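Local structure of MccB protein (3H5N) at residues 4-9 with 79-84; 158-163 with 291-296; 195-200 with 223-228. The protein binds ATP and zinc and, as a bacterial relative of the ubiquitin E1 enzymes, initiates biosynthesis of the peptide antibiotic microcin C7. One frame throughout, in Å; residues are numbered along the deposited sequence.

Contact 1: residues 4-9 with 79-84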
# COMPACT_ATOMS: atom_id res chain seq x y z
N MET A 4 20.99 42.30 -20.45
CA MET A 4 21.34 42.90 -19.13
C MET A 4 20.27 42.60 -18.08
O MET A 4 20.25 43.22 -17.00
CB MET A 4 21.55 44.41 -19.26
CG MET A 4 22.77 44.81 -20.08
SD MET A 4 23.31 46.51 -19.76
CE MET A 4 24.14 46.34 -18.17
N ASP A 5 19.39 41.65 -18.40
CA ASP A 5 18.25 41.32 -17.56
C ASP A 5 18.60 40.51 -16.32
O ASP A 5 19.46 39.62 -16.36
CB ASP A 5 17.19 40.57 -18.38
CG ASP A 5 16.35 41.50 -19.24
OD1 ASP A 5 16.52 42.73 -19.14
OD2 ASP A 5 15.50 40.99 -20.00
N TYR A 6 17.92 40.83 -15.23
CA TYR A 6 17.95 40.02 -14.02
C TYR A 6 16.53 39.60 -13.69
O TYR A 6 15.56 40.27 -14.08
CB TYR A 6 18.56 40.80 -12.85
CG TYR A 6 20.04 41.04 -12.99
CD1 TYR A 6 20.53 42.16 -13.65
CD2 TYR A 6 20.97 40.14 -12.45
CE1 TYR A 6 21.88 42.39 -13.79
CE2 TYR A 6 22.34 40.36 -12.58
CZ TYR A 6 22.78 41.49 -13.25
OH TYR A 6 24.13 41.73 -13.38
N ILE A 7 16.41 38.47 -13.00
CA ILE A 7 15.11 37.95 -12.65
C ILE A 7 15.15 37.39 -11.23
O ILE A 7 16.14 36.78 -10.81
CB ILE A 7 14.63 36.90 -13.70
CG1 ILE A 7 13.10 36.77 -13.67
CG2 ILE A 7 15.39 35.56 -13.57
CD1 ILE A 7 12.54 35.66 -14.58
N LEU A 8 14.09 37.62 -10.47
CA LEU A 8 13.99 37.07 -9.14
C LEU A 8 13.86 35.55 -9.18
O LEU A 8 13.00 34.99 -9.88
CB LEU A 8 12.80 37.70 -8.39
CG LEU A 8 12.70 37.43 -6.89
CD1 LEU A 8 13.74 38.26 -6.14
CD2 LEU A 8 11.29 37.71 -6.37
N GLY A 9 14.73 34.90 -8.41
CA GLY A 9 14.67 33.45 -8.20
C GLY A 9 13.33 32.98 -7.68
O GLY A 9 12.72 33.58 -6.80
N PHE A 79 22.33 35.54 -4.87
CA PHE A 79 21.67 34.88 -6.01
C PHE A 79 20.16 34.76 -5.87
O PHE A 79 19.53 33.80 -6.40
CB PHE A 79 22.31 33.53 -6.32
CG PHE A 79 23.81 33.57 -6.26
CD1 PHE A 79 24.54 34.39 -7.14
CD2 PHE A 79 24.51 32.80 -5.34
CE1 PHE A 79 25.93 34.43 -7.08
CE2 PHE A 79 25.89 32.82 -5.29
CZ PHE A 79 26.61 33.64 -6.15
N PHE A 80 19.58 35.75 -5.21
CA PHE A 80 18.13 35.85 -5.06
C PHE A 80 17.57 36.40 -6.37
O PHE A 80 16.47 36.04 -6.78
CB PHE A 80 17.72 36.76 -3.89
CG PHE A 80 18.06 36.22 -2.51
CD1 PHE A 80 18.19 34.86 -2.28
CD2 PHE A 80 18.22 37.11 -1.43
CE1 PHE A 80 18.49 34.37 -1.00
CE2 PHE A 80 18.51 36.62 -0.14
CZ PHE A 80 18.66 35.25 0.07
N ILE A 81 18.34 37.29 -6.99
CA ILE A 81 18.16 37.63 -8.40
C ILE A 81 19.34 37.08 -9.18
O ILE A 81 20.49 37.09 -8.72
CB ILE A 81 17.92 39.16 -8.67
CG1 ILE A 81 19.18 39.99 -8.37
CG2 ILE A 81 16.65 39.66 -7.92
CD1 ILE A 81 18.91 41.54 -8.32
N ILE A 82 19.04 36.55 -10.36
CA ILE A 82 20.04 35.88 -11.18
C ILE A 82 19.94 36.42 -12.60
O ILE A 82 18.91 37.00 -12.96
CB ILE A 82 19.83 34.34 -11.15
CG1 ILE A 82 18.42 33.99 -11.68
CG2 ILE A 82 20.14 33.77 -9.73
CD1 ILE A 82 18.19 32.52 -12.01
N PRO A 83 21.01 36.29 -13.40
CA PRO A 83 20.92 36.65 -14.82
C PRO A 83 19.69 36.03 -15.49
O PRO A 83 19.44 34.84 -15.34
CB PRO A 83 22.21 36.04 -15.40
CG PRO A 83 23.18 36.14 -14.28
CD PRO A 83 22.37 35.84 -13.04
N GLY A 84 18.93 36.86 -16.22
CA GLY A 84 17.74 36.42 -16.96
C GLY A 84 17.90 35.17 -17.80
O GLY A 84 17.05 34.30 -17.79

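Contact 2: residues 158-163 with 291-296. With ATP (adenosine-5'-triphosphate), chain G.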
# COMPACT_ATOMS: atom_id res chain seq x y z
N LEU A 158 16.50 -6.40 0.49
CA LEU A 158 15.38 -5.52 0.19
C LEU A 158 15.09 -4.43 1.21
O LEU A 158 14.34 -3.49 0.91
CB LEU A 158 14.11 -6.34 -0.09
CG LEU A 158 14.26 -7.39 -1.20
CD1 LEU A 158 12.99 -8.24 -1.29
CD2 LEU A 158 14.60 -6.75 -2.57
N THR A 159 15.68 -4.52 2.40
CA THR A 159 15.45 -3.49 3.41
C THR A 159 15.99 -2.11 2.98
O THR A 159 15.36 -1.10 3.28
CB THR A 159 15.98 -3.87 4.81
OG1 THR A 159 17.40 -4.02 4.76
CG2 THR A 159 15.33 -5.16 5.31
N ARG A 160 17.13 -2.08 2.28
CA ARG A 160 17.81 -0.82 1.89
C ARG A 160 17.95 -0.67 0.39
O ARG A 160 18.15 0.44 -0.11
CB ARG A 160 19.25 -0.77 2.44
CG ARG A 160 19.43 -0.68 3.94
CD ARG A 160 19.92 -2.00 4.50
NE ARG A 160 21.25 -2.38 4.01
CZ ARG A 160 21.58 -3.63 3.66
NH1 ARG A 160 20.68 -4.61 3.70
NH2 ARG A 160 22.82 -3.90 3.23
N GLN A 161 17.89 -1.78 -0.32
CA GLN A 161 18.32 -1.80 -1.71
C GLN A 161 17.14 -1.51 -2.62
O GLN A 161 16.46 -2.40 -3.13
CB GLN A 161 19.14 -3.08 -2.01
CG GLN A 161 20.44 -3.02 -1.20
CD GLN A 161 21.27 -4.28 -1.17
OE1 GLN A 161 21.61 -4.85 -2.21
NE2 GLN A 161 21.66 -4.70 0.04
N VAL A 162 16.90 -0.21 -2.75
CA VAL A 162 15.64 0.36 -3.21
C VAL A 162 15.25 0.03 -4.66
O VAL A 162 14.06 0.08 -5.01
CB VAL A 162 15.65 1.92 -2.99
CG1 VAL A 162 16.59 2.64 -3.97
CG2 VAL A 162 14.22 2.52 -3.04
N LEU A 163 16.25 -0.28 -5.49
CA LEU A 163 15.96 -0.64 -6.90
C LEU A 163 15.52 -2.08 -7.07
O LEU A 163 15.01 -2.44 -8.14
CB LEU A 163 17.17 -0.37 -7.79
CG LEU A 163 17.59 1.11 -7.82
CD1 LEU A 163 18.76 1.26 -8.76
CD2 LEU A 163 16.41 1.98 -8.23
N PRO A 291 27.62 -5.13 10.26
CA PRO A 291 27.06 -3.83 10.66
C PRO A 291 25.58 -3.91 11.04
O PRO A 291 24.83 -4.73 10.46
CB PRO A 291 27.25 -2.95 9.41
CG PRO A 291 28.16 -3.71 8.50
CD PRO A 291 28.07 -5.16 8.85
N ALA A 292 25.16 -3.09 12.00
CA ALA A 292 23.72 -2.99 12.27
C ALA A 292 23.08 -2.03 11.24
O ALA A 292 22.87 -0.84 11.49
CB ALA A 292 23.45 -2.57 13.71
N THR A 293 22.80 -2.59 10.06
CA THR A 293 22.17 -1.86 8.96
C THR A 293 20.76 -1.37 9.32
O THR A 293 20.01 -2.01 10.07
CB THR A 293 22.12 -2.70 7.65
OG1 THR A 293 21.49 -3.96 7.89
CG2 THR A 293 23.52 -2.96 7.12
N PHE A 294 20.43 -0.22 8.75
CA PHE A 294 19.18 0.47 9.00
C PHE A 294 19.00 1.41 7.81
O PHE A 294 19.85 2.25 7.57
CB PHE A 294 19.30 1.25 10.32
CG PHE A 294 18.02 1.90 10.79
CD1 PHE A 294 16.82 1.21 10.75
CD2 PHE A 294 18.04 3.18 11.32
CE1 PHE A 294 15.64 1.81 11.21
CE2 PHE A 294 16.87 3.79 11.79
CZ PHE A 294 15.67 3.09 11.73
N ALA A 295 17.93 1.23 7.02
CA ALA A 295 17.76 2.02 5.78
C ALA A 295 17.92 3.56 5.93
O ALA A 295 18.64 4.18 5.16
CB ALA A 295 16.44 1.66 5.07
N PRO A 296 17.32 4.17 6.97
CA PRO A 296 17.52 5.62 7.14
C PRO A 296 18.99 6.04 7.22
O PRO A 296 19.36 7.05 6.61
CB PRO A 296 16.79 5.91 8.45
CG PRO A 296 15.69 4.87 8.46
CD PRO A 296 16.45 3.63 8.03
PG ATP G . 24.09 -7.08 3.55
O1G ATP G . 23.54 -8.44 3.19
O2G ATP G . 23.23 -6.29 4.50
O3G ATP G . 25.56 -7.05 3.93
PB ATP G . 24.85 -6.60 0.87
O1B ATP G . 23.94 -7.16 -0.20
O2B ATP G . 26.12 -7.34 1.22
O3B ATP G . 23.97 -6.26 2.17
PA ATP G . 26.02 -4.03 1.20
O1A ATP G . 24.93 -3.05 1.61
O2A ATP G . 26.95 -4.62 2.23
O3A ATP G . 25.28 -5.15 0.33
O5' ATP G . 26.93 -3.32 0.07
C5' ATP G . 28.22 -3.82 -0.28
C4' ATP G . 28.17 -4.24 -1.74
O4' ATP G . 29.49 -4.17 -2.27
C3' ATP G . 27.67 -5.68 -1.93
O3' ATP G . 26.77 -5.70 -3.06
C2' ATP G . 28.92 -6.48 -2.23
O2' ATP G . 28.70 -7.56 -3.15
C1' ATP G . 29.85 -5.44 -2.83
N9 ATP G . 31.27 -5.72 -2.49
C8 ATP G . 31.79 -5.87 -1.26
N7 ATP G . 33.12 -6.09 -1.33
C5 ATP G . 33.45 -6.09 -2.64
C6 ATP G . 34.69 -6.28 -3.42
N6 ATP G . 35.85 -6.52 -2.77
N1 ATP G . 34.62 -6.20 -4.77
C2 ATP G . 33.46 -5.96 -5.42
N3 ATP G . 32.28 -5.79 -4.77
C4 ATP G . 32.23 -5.84 -3.41
O HOH W 1 18.70 -3.29 7.14

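Contact 3: residues 195-200 with 223-228. With ATP (adenosine-5'-triphosphate), chain G.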
# COMPACT_ATOMS: atom_id res chain seq x y z
N LEU A 195 32.96 -8.11 -11.28
CA LEU A 195 34.27 -8.12 -10.68
C LEU A 195 34.18 -8.11 -9.15
O LEU A 195 33.45 -7.31 -8.57
CB LEU A 195 35.09 -6.93 -11.20
CG LEU A 195 36.37 -6.45 -10.50
CD1 LEU A 195 37.58 -7.35 -10.78
CD2 LEU A 195 36.66 -5.04 -10.92
N ASN A 196 34.89 -9.03 -8.52
CA ASN A 196 35.09 -8.98 -7.09
C ASN A 196 36.55 -8.62 -6.86
O ASN A 196 37.45 -9.22 -7.44
CB ASN A 196 34.77 -10.33 -6.44
CG ASN A 196 33.80 -10.21 -5.26
OD1 ASN A 196 33.99 -9.39 -4.36
ND2 ASN A 196 32.75 -11.03 -5.27
N ILE A 197 36.79 -7.60 -6.05
CA ILE A 197 38.15 -7.21 -5.76
C ILE A 197 38.68 -8.10 -4.65
O ILE A 197 38.34 -7.93 -3.47
CB ILE A 197 38.28 -5.71 -5.45
CG1 ILE A 197 37.83 -4.89 -6.67
CG2 ILE A 197 39.73 -5.37 -5.07
CD1 ILE A 197 37.56 -3.44 -6.38
N ASN A 198 39.48 -9.08 -5.05
CA ASN A 198 40.05 -10.07 -4.14
C ASN A 198 41.40 -9.61 -3.59
O ASN A 198 41.75 -9.90 -2.45
CB ASN A 198 40.17 -11.42 -4.84
CG ASN A 198 38.87 -11.86 -5.49
OD1 ASN A 198 37.83 -11.94 -4.84
ND2 ASN A 198 38.93 -12.14 -6.80
N ASP A 199 42.15 -8.90 -4.43
CA ASP A 199 43.40 -8.28 -4.01
C ASP A 199 43.62 -6.97 -4.75
O ASP A 199 42.93 -6.68 -5.74
CB ASP A 199 44.60 -9.23 -4.19
CG ASP A 199 44.52 -10.06 -5.46
OD1 ASP A 199 43.83 -9.64 -6.42
OD2 ASP A 199 45.16 -11.13 -5.51
N TYR A 200 44.56 -6.17 -4.26
CA TYR A 200 44.90 -4.87 -4.84
C TYR A 200 45.07 -4.92 -6.36
O TYR A 200 44.67 -3.99 -7.06
CB TYR A 200 46.16 -4.31 -4.16
CG TYR A 200 46.73 -3.07 -4.82
CD1 TYR A 200 46.42 -1.79 -4.35
CD2 TYR A 200 47.60 -3.19 -5.90
CE1 TYR A 200 46.97 -0.66 -4.96
CE2 TYR A 200 48.14 -2.08 -6.51
CZ TYR A 200 47.82 -0.82 -6.05
OH TYR A 200 48.39 0.24 -6.68
N ILE A 223 39.30 -0.49 1.33
CA ILE A 223 39.46 0.97 1.27
C ILE A 223 40.93 1.37 1.17
O ILE A 223 41.28 2.31 0.45
CB ILE A 223 38.86 1.70 2.50
CG1 ILE A 223 39.56 1.20 3.79
CG2 ILE A 223 37.32 1.58 2.49
CD1 ILE A 223 38.66 1.00 4.98
N ASN A 224 41.80 0.66 1.89
CA ASN A 224 43.23 0.95 1.88
C ASN A 224 43.84 0.64 0.52
O ASN A 224 44.66 1.40 0.02
CB ASN A 224 43.96 0.21 3.01
CG ASN A 224 43.30 0.44 4.35
OD1 ASN A 224 42.53 -0.39 4.82
ND2 ASN A 224 43.58 1.58 4.96
N TRP A 225 43.39 -0.45 -0.10
CA TRP A 225 43.80 -0.77 -1.47
C TRP A 225 43.31 0.27 -2.47
O TRP A 225 44.06 0.73 -3.33
CB TRP A 225 43.27 -2.13 -1.90
CG TRP A 225 43.69 -3.30 -1.07
CD1 TRP A 225 44.75 -3.37 -0.21
CD2 TRP A 225 43.08 -4.59 -1.07
NE1 TRP A 225 44.82 -4.63 0.35
CE2 TRP A 225 43.81 -5.40 -0.15
CE3 TRP A 225 41.97 -5.15 -1.73
CZ2 TRP A 225 43.47 -6.73 0.10
CZ3 TRP A 225 41.63 -6.48 -1.47
CH2 TRP A 225 42.38 -7.25 -0.56
N VAL A 226 42.03 0.62 -2.37
CA VAL A 226 41.41 1.58 -3.28
C VAL A 226 42.15 2.91 -3.22
O VAL A 226 42.58 3.47 -4.24
CB VAL A 226 39.89 1.75 -2.97
CG1 VAL A 226 39.31 2.90 -3.74
CG2 VAL A 226 39.12 0.45 -3.29
N ASN A 227 42.33 3.42 -2.00
CA ASN A 227 43.08 4.64 -1.78
C ASN A 227 44.48 4.65 -2.42
O ASN A 227 44.83 5.62 -3.11
CB ASN A 227 43.20 4.91 -0.28
CG ASN A 227 43.90 6.22 0.01
OD1 ASN A 227 43.38 7.30 -0.33
ND2 ASN A 227 45.08 6.15 0.61
N LYS A 228 45.26 3.60 -2.17
CA LYS A 228 46.64 3.49 -2.70
C LYS A 228 46.64 3.50 -4.22
O LYS A 228 47.43 4.20 -4.85
CB LYS A 228 47.32 2.20 -2.20
CG LYS A 228 47.69 2.17 -0.74
CD LYS A 228 48.05 0.73 -0.32
CE LYS A 228 47.85 0.51 1.19
NZ LYS A 228 47.32 -0.86 1.45
PG ATP G . 24.09 -7.08 3.55
O1G ATP G . 23.54 -8.44 3.19
O2G ATP G . 23.23 -6.29 4.50
O3G ATP G . 25.56 -7.05 3.93
PB ATP G . 24.85 -6.60 0.87
O1B ATP G . 23.94 -7.16 -0.20
O2B ATP G . 26.12 -7.34 1.22
O3B ATP G . 23.97 -6.26 2.17
PA ATP G . 26.02 -4.03 1.20
O1A ATP G . 24.93 -3.05 1.61
O2A ATP G . 26.95 -4.62 2.23
O3A ATP G . 25.28 -5.15 0.33
O5' ATP G . 26.93 -3.32 0.07
C5' ATP G . 28.22 -3.82 -0.28
C4' ATP G . 28.17 -4.24 -1.74
O4' ATP G . 29.49 -4.17 -2.27
C3' ATP G . 27.67 -5.68 -1.93
O3' ATP G . 26.77 -5.70 -3.06
C2' ATP G . 28.92 -6.48 -2.23
O2' ATP G . 28.70 -7.56 -3.15
C1' ATP G . 29.85 -5.44 -2.83
N9 ATP G . 31.27 -5.72 -2.49
C8 ATP G . 31.79 -5.87 -1.26
N7 ATP G . 33.12 -6.09 -1.33
C5 ATP G . 33.45 -6.09 -2.64
C6 ATP G . 34.69 -6.28 -3.42
N6 ATP G . 35.85 -6.52 -2.77
N1 ATP G . 34.62 -6.20 -4.77
C2 ATP G . 33.46 -5.96 -5.42
N3 ATP G . 32.28 -5.79 -4.77
C4 ATP G . 32.23 -5.84 -3.41

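Contact 1: residues 4-9 with 79-84
L8 swings CG away from its backbone N (chi1 -169°), and I81 sets CG2 anti to its carbonyl carbon, so the branches meet on one face of a short sheet. L8 CD1 lies 3.7 Å from I81 CG2, and the two side chains cross at about a right angle. The other face carries I7 and I82, where I7 CG2 rests 3.9 Å from I82 CG1. Between these faces the backbones are tied by a reciprocal pair, I7 N to I82 O at 2.9 Å and I82 N to I7 O at 2.9 Å. Beyond it, G9 N bonds to F80 O at 2.6 Å. At the far end G84 N reaches D5 O at 2.8 Å in a nearly straight bond (174°). The Y6 ring, through CD2, approaches the I82-P83 peptide obliquely and meets F72 edge-to-face on helix 65-77, which also packs against I81. That helix ends in a Schellman motif at F79, turning the chain into its strand. Strands 6-8 and 81-83 thus form a two-stranded antiparallel sheet, joining the N-terminal strand to the chain that follows helix 65-77.

Contact 2: residues 158-163 with 291-296
R160, with T293 against its guanidinium, grips the ATP phosphates in the nucleotide site of a Rossmann-type ThiF/E1 fold. R160 NH2 makes its sound bond to ATP O3B (2.8 Å, 161°), the bridging oxygen between the beta and gamma phosphates, which lies at the guanidinium edge. The same nitrogen has two weak, strongly bent bonds, to O1A and O2G, so it contacts oxygens of the alpha and gamma phosphates and the beta-gamma bridge. Q161 NE2 adds a long, weak bond to O1B. T293 lays its methyl CG2 over one guanidinium face, towards the rim, while its CB stands 3.8 Å from R160 NE; the side chains cross nearly at right angles. Behind the head group the arginine chain bends at chi2 (107°) and chi3 (64°), and its CG packs 3.7 Å from A295 CA, at the start of helix 295-314. A295 CB also touches T159 O at 3.5 Å. That carbonyl is hydrogen-bonded by T139 of a second subunit, whose R97 completes the ATP site. Y242 packs on both R160 and T293. Finally, a single water bridges the segments, 2.8 Å from T159 OG1 and 3.0 Å from T293 OG1.

Contact 3: residues 195-200 with 223-228
I197 N donates to N1 of the ATP adenine at 2.9 Å in an almost linear bond (177°), and the base answers through N6, which donates to I197 O at 2.9 Å. Main chain alone supplies this pair, and the I197 side chain lies between the base and helix 222-232, with CB and CG1 beside the adenine. Its CG2 methyl meets W225 at the ring edge, 4.0 Å from CE3 and close to the indole plane.

Past I197 the loop runs along the indole. N198 O comes obliquely to within 3.3 Å of W225 CH2, and D199 CA lies 3.6 Å from W225 CZ3. The peptide joining D199 to Y200 then covers one face of the tryptophan towards its rim. Y200 carries on over that face: its CB sits 4.3 Å from the centroid of the five-membered ring and only 19° off the normal, a CH-pi contact. A chi1 of 171° turns the phenol ring away from the Y200 amide and takes it past W225, the two side chains lying alongside one another and running in opposite senses. W225 O lies near the plane of the phenol ring, 3.6 Å from Y200 CD1, while K228 CB approaches obliquely, 4.0 Å from Y200 CE1. The tyrosine hydroxyl is hydrogen-bonded to R232, further along the same helix.

Within the loop, D202 OD2 accepts from the amides of both N198 and D199. V226 faces the central sheet, packing on W212 and V214, and so seats the helix that bears W225.

Reading the base through one backbone donor and one backbone acceptor would be expected to favour adenine, whereas guanine, with a proton on N1 and an oxygen at C6, would present the opposite pattern.

In the fold
Along the chain contact 1 closes first; contact 2 then opens, and contact 3 forms wholly between its two segments. Contact 1 stands apart, its centre about 42 Å from that of contact 2 and 47 Å from that of contact 3, across the centre of the chain and away from the nucleotide. Contacts 2 and 3 belong to the same Rossmann-type unit with its eight-stranded mixed sheet: their first segments follow strands 144-149 and 189-194, neighbours in that sheet. Their centres are about 24 Å apart and their nearest atoms about 12 Å apart, yet ATP spans the gap, its triphosphate held at contact 2 and its adenine at contact 3.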